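Local coordinates for protein dihydroneopterin triphosphate diphosphatase (Escherichia coli O157:H7, PDB 5U7F) that probably hydrolyses dihydroneopterin triphosphate to dihydroneopterin monophosphate and pyrophosphate in folate biosynthesis, and can also cleave nucleoside triphosphates, dATP preferentially, at residues Ala18-Arg23 against Leu107-Gln112. Numbering follows the deposited sequence.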
loop_
_atom_site.group_PDB
_atom_site.type_symbol
_atom_site.label_atom_id
_atom_site.label_comp_id
_atom_site.label_asym_id
_atom_site.label_seq_id
_atom_site.Cartn_x
_atom_site.Cartn_y
_atom_site.Cartn_z
ATOM N N ALA A 18 4.512 -11.634 5.075
ATOM C CA ALA A 18 4.586 -13.078 5.071
ATOM C C ALA A 18 4.185 -13.592 6.430
ATOM O O ALA A 18 4.738 -13.166 7.440
ATOM C CB ALA A 18 5.986 -13.549 4.730
ATOM N N GLN A 19 3.272 -14.549 6.438
ATOM C CA GLN A 19 2.803 -15.160 7.690
ATOM C C GLN A 19 3.901 -15.885 8.487
ATOM O O GLN A 19 3.966 -15.772 9.700
ATOM C CB GLN A 19 1.683 -16.137 7.397
ATOM C CG GLN A 19 1.057 -16.770 8.664
ATOM C CD GLN A 19 0.498 -15.739 9.652
ATOM O OE1 GLN A 19 0.012 -14.682 9.257
ATOM N NE2 GLN A 19 0.555 -16.056 10.940
ATOM N N ASP A 20 4.770 -16.633 7.828
ATOM C CA ASP A 20 5.766 -17.381 8.592
ATOM C C ASP A 20 6.861 -16.477 9.216
ATOM O O ASP A 20 7.159 -16.619 10.395
ATOM C CB ASP A 20 6.370 -18.483 7.718
ATOM C CG ASP A 20 7.189 -17.947 6.553
ATOM O OD1 ASP A 20 7.226 -16.708 6.347
ATOM O OD2 ASP A 20 7.785 -18.784 5.836
ATOM N N THR A 21 7.414 -15.513 8.465
ATOM C CA THR A 21 8.489 -14.672 9.001
ATOM C C THR A 21 8.008 -13.356 9.611
ATOM O O THR A 21 8.748 -12.705 10.356
ATOM C CB THR A 21 9.485 -14.282 7.928
ATOM O OG1 THR A 21 8.807 -13.512 6.917
ATOM C CG2 THR A 21 10.163 -15.531 7.324
ATOM N N LYS A 22 6.785 -12.976 9.254
ATOM C CA LYS A 22 6.223 -11.665 9.592
ATOM C C LYS A 22 7.030 -10.539 8.961
ATOM O O LYS A 22 6.993 -9.411 9.430
ATOM C CB LYS A 22 6.153 -11.475 11.101
ATOM C CG LYS A 22 5.324 -12.540 11.787
ATOM C CD LYS A 22 3.879 -12.496 11.283
ATOM C CE LYS A 22 2.916 -13.113 12.280
ATOM N NZ LYS A 22 3.261 -14.538 12.571
ATOM N N ARG A 23 7.770 -10.833 7.903
ATOM C CA ARG A 23 8.456 -9.753 7.218
ATOM C C ARG A 23 7.440 -9.026 6.335
ATOM O O ARG A 23 6.477 -9.629 5.873
ATOM C CB ARG A 23 9.629 -10.276 6.396
ATOM C CG ARG A 23 10.897 -10.492 7.224
ATOM C CD ARG A 23 12.173 -10.362 6.339
ATOM N NE ARG A 23 13.351 -10.887 6.998
ATOM C CZ ARG A 23 13.648 -12.185 7.063
ATOM N NH1 ARG A 23 12.857 -13.089 6.496
ATOM N NH2 ARG A 23 14.742 -12.583 7.700
ATOM N N LEU A 107 0.683 -13.409 2.973
ATOM C CA LEU A 107 1.139 -14.481 2.107
ATOM C C LEU A 107 1.691 -15.587 2.991
ATOM O O LEU A 107 2.131 -15.329 4.116
ATOM C CB LEU A 107 2.205 -13.998 1.133
ATOM C CG LEU A 107 1.818 -12.774 0.302
ATOM C CD1 LEU A 107 2.984 -12.371 -0.585
ATOM C CD2 LEU A 107 0.559 -13.017 -0.530
ATOM N N PRO A 108 1.671 -16.830 2.501
ATOM C CA PRO A 108 2.170 -17.875 3.394
ATOM C C PRO A 108 3.671 -17.812 3.625
ATOM O O PRO A 108 4.129 -18.151 4.720
ATOM C CB PRO A 108 1.777 -19.180 2.675
ATOM C CG PRO A 108 1.488 -18.800 1.275
ATOM C CD PRO A 108 1.007 -17.382 1.308
ATOM N N HIS A 109 4.408 -17.344 2.621
ATOM C CA HIS A 109 5.861 -17.232 2.671
ATOM C C HIS A 109 6.306 -15.963 1.945
ATOM O O HIS A 109 5.585 -15.442 1.094
ATOM C CB HIS A 109 6.548 -18.443 2.008
ATOM C CG HIS A 109 6.146 -19.778 2.576
ATOM N ND1 HIS A 109 6.714 -20.307 3.715
ATOM C CD2 HIS A 109 5.233 -20.686 2.156
ATOM C CE1 HIS A 109 6.171 -21.486 3.970
ATOM N NE2 HIS A 109 5.267 -21.739 3.041
ATOM N N GLU A 110 7.501 -15.492 2.257
ATOM C CA GLU A 110 8.142 -14.482 1.418
ATOM C C GLU A 110 8.219 -15.091 0.018
ATOM O O GLU A 110 8.275 -16.323 -0.130
ATOM C CB GLU A 110 9.522 -14.083 1.963
ATOM C CG GLU A 110 9.424 -13.563 3.387
ATOM C CD GLU A 110 10.743 -13.166 3.990
ATOM O OE1 GLU A 110 11.757 -13.101 3.267
ATOM O OE2 GLU A 110 10.767 -12.913 5.213
ATOM N N ARG A 111 8.136 -14.254 -1.007
ATOM C CA ARG A 111 8.310 -14.728 -2.376
ATOM C C ARG A 111 8.972 -13.684 -3.239
ATOM O O ARG A 111 9.169 -12.537 -2.847
ATOM C CB ARG A 111 6.972 -15.116 -3.010
ATOM C CG ARG A 111 6.024 -13.946 -3.195
ATOM C CD ARG A 111 4.851 -14.250 -4.096
ATOM N NE ARG A 111 3.817 -15.009 -3.399
ATOM C CZ ARG A 111 2.641 -15.326 -3.925
ATOM N NH1 ARG A 111 2.333 -14.938 -5.156
ATOM N NH2 ARG A 111 1.766 -16.028 -3.207
ATOM N N GLN A 112 9.244 -14.099 -4.456
ATOM C CA GLN A 112 9.925 -13.279 -5.424
ATOM C C GLN A 112 8.854 -12.438 -6.101
ATOM O O GLN A 112 7.862 -12.984 -6.566
ATOM C CB GLN A 112 10.689 -14.181 -6.401
ATOM C CG GLN A 112 11.561 -15.281 -5.695
ATOM C CD GLN A 112 10.773 -16.498 -5.115
ATOM O OE1 GLN A 112 9.618 -16.764 -5.486
ATOM N NE2 GLN A 112 11.413 -17.227 -4.189
HETATM O O HOH W 1 9.242 -17.305 3.625
#
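Glu-110 OE2 is gripped by two donors of the opposing turn: the hydroxyl OG1 of Thr-21 at 2.7 Å, and NH1 of Arg-23 in a salt bridge. The hydroxyl meets OE2 at its anti lone pair, the side away from OE1. OE2 lies at the edge of the guanidinium, whose plane stands 82° from the carboxylate; the bond is to OE2 alone, with OE1 farther from NH1. Arginine suits the place because its long chain passes alongside OE2 before NH1 bonds to it. Glutamate has the length for it: beyond CG its chain runs extended toward the turn. Thr-21 suits its place because OG1 works twice, giving to the carboxylate and accepting from the backbone N-H of Arg-23 at 3.0 Å in an ST turn; with OG1 set between its own N and carbonyl carbon (chi1 62°), the hydroxyl can serve both.

A second polar link lies at Asp-20. The imidazole of His-109 supplies a ring N-H: ND1 donates to Asp-20 OD2 over 2.8 Å, reaching the oxygen from above the carboxylate plane with an N-H...O angle of 145°. A water donates to the same OD2 and accepts from the backbone N-H of Glu-110, so one short carboxylate serves both ring and water.

Ala-18 is small enough for the backbone N and CG of Glu-110 to pack over its CB, and its side chain falls on the same face of the sheet as that of Leu-107, which rests against Ile-63, Leu-70 and Trp-123. The bond from Gln-19 N to Leu-107 O, 2.7 Å, closes the parallel pairing of strands 10-18 and 97-107, and side-chain bonds then tie the two following loops together, at one end of these inner strands of the mixed sheet of the Nudix fold, away from the cobalt sites.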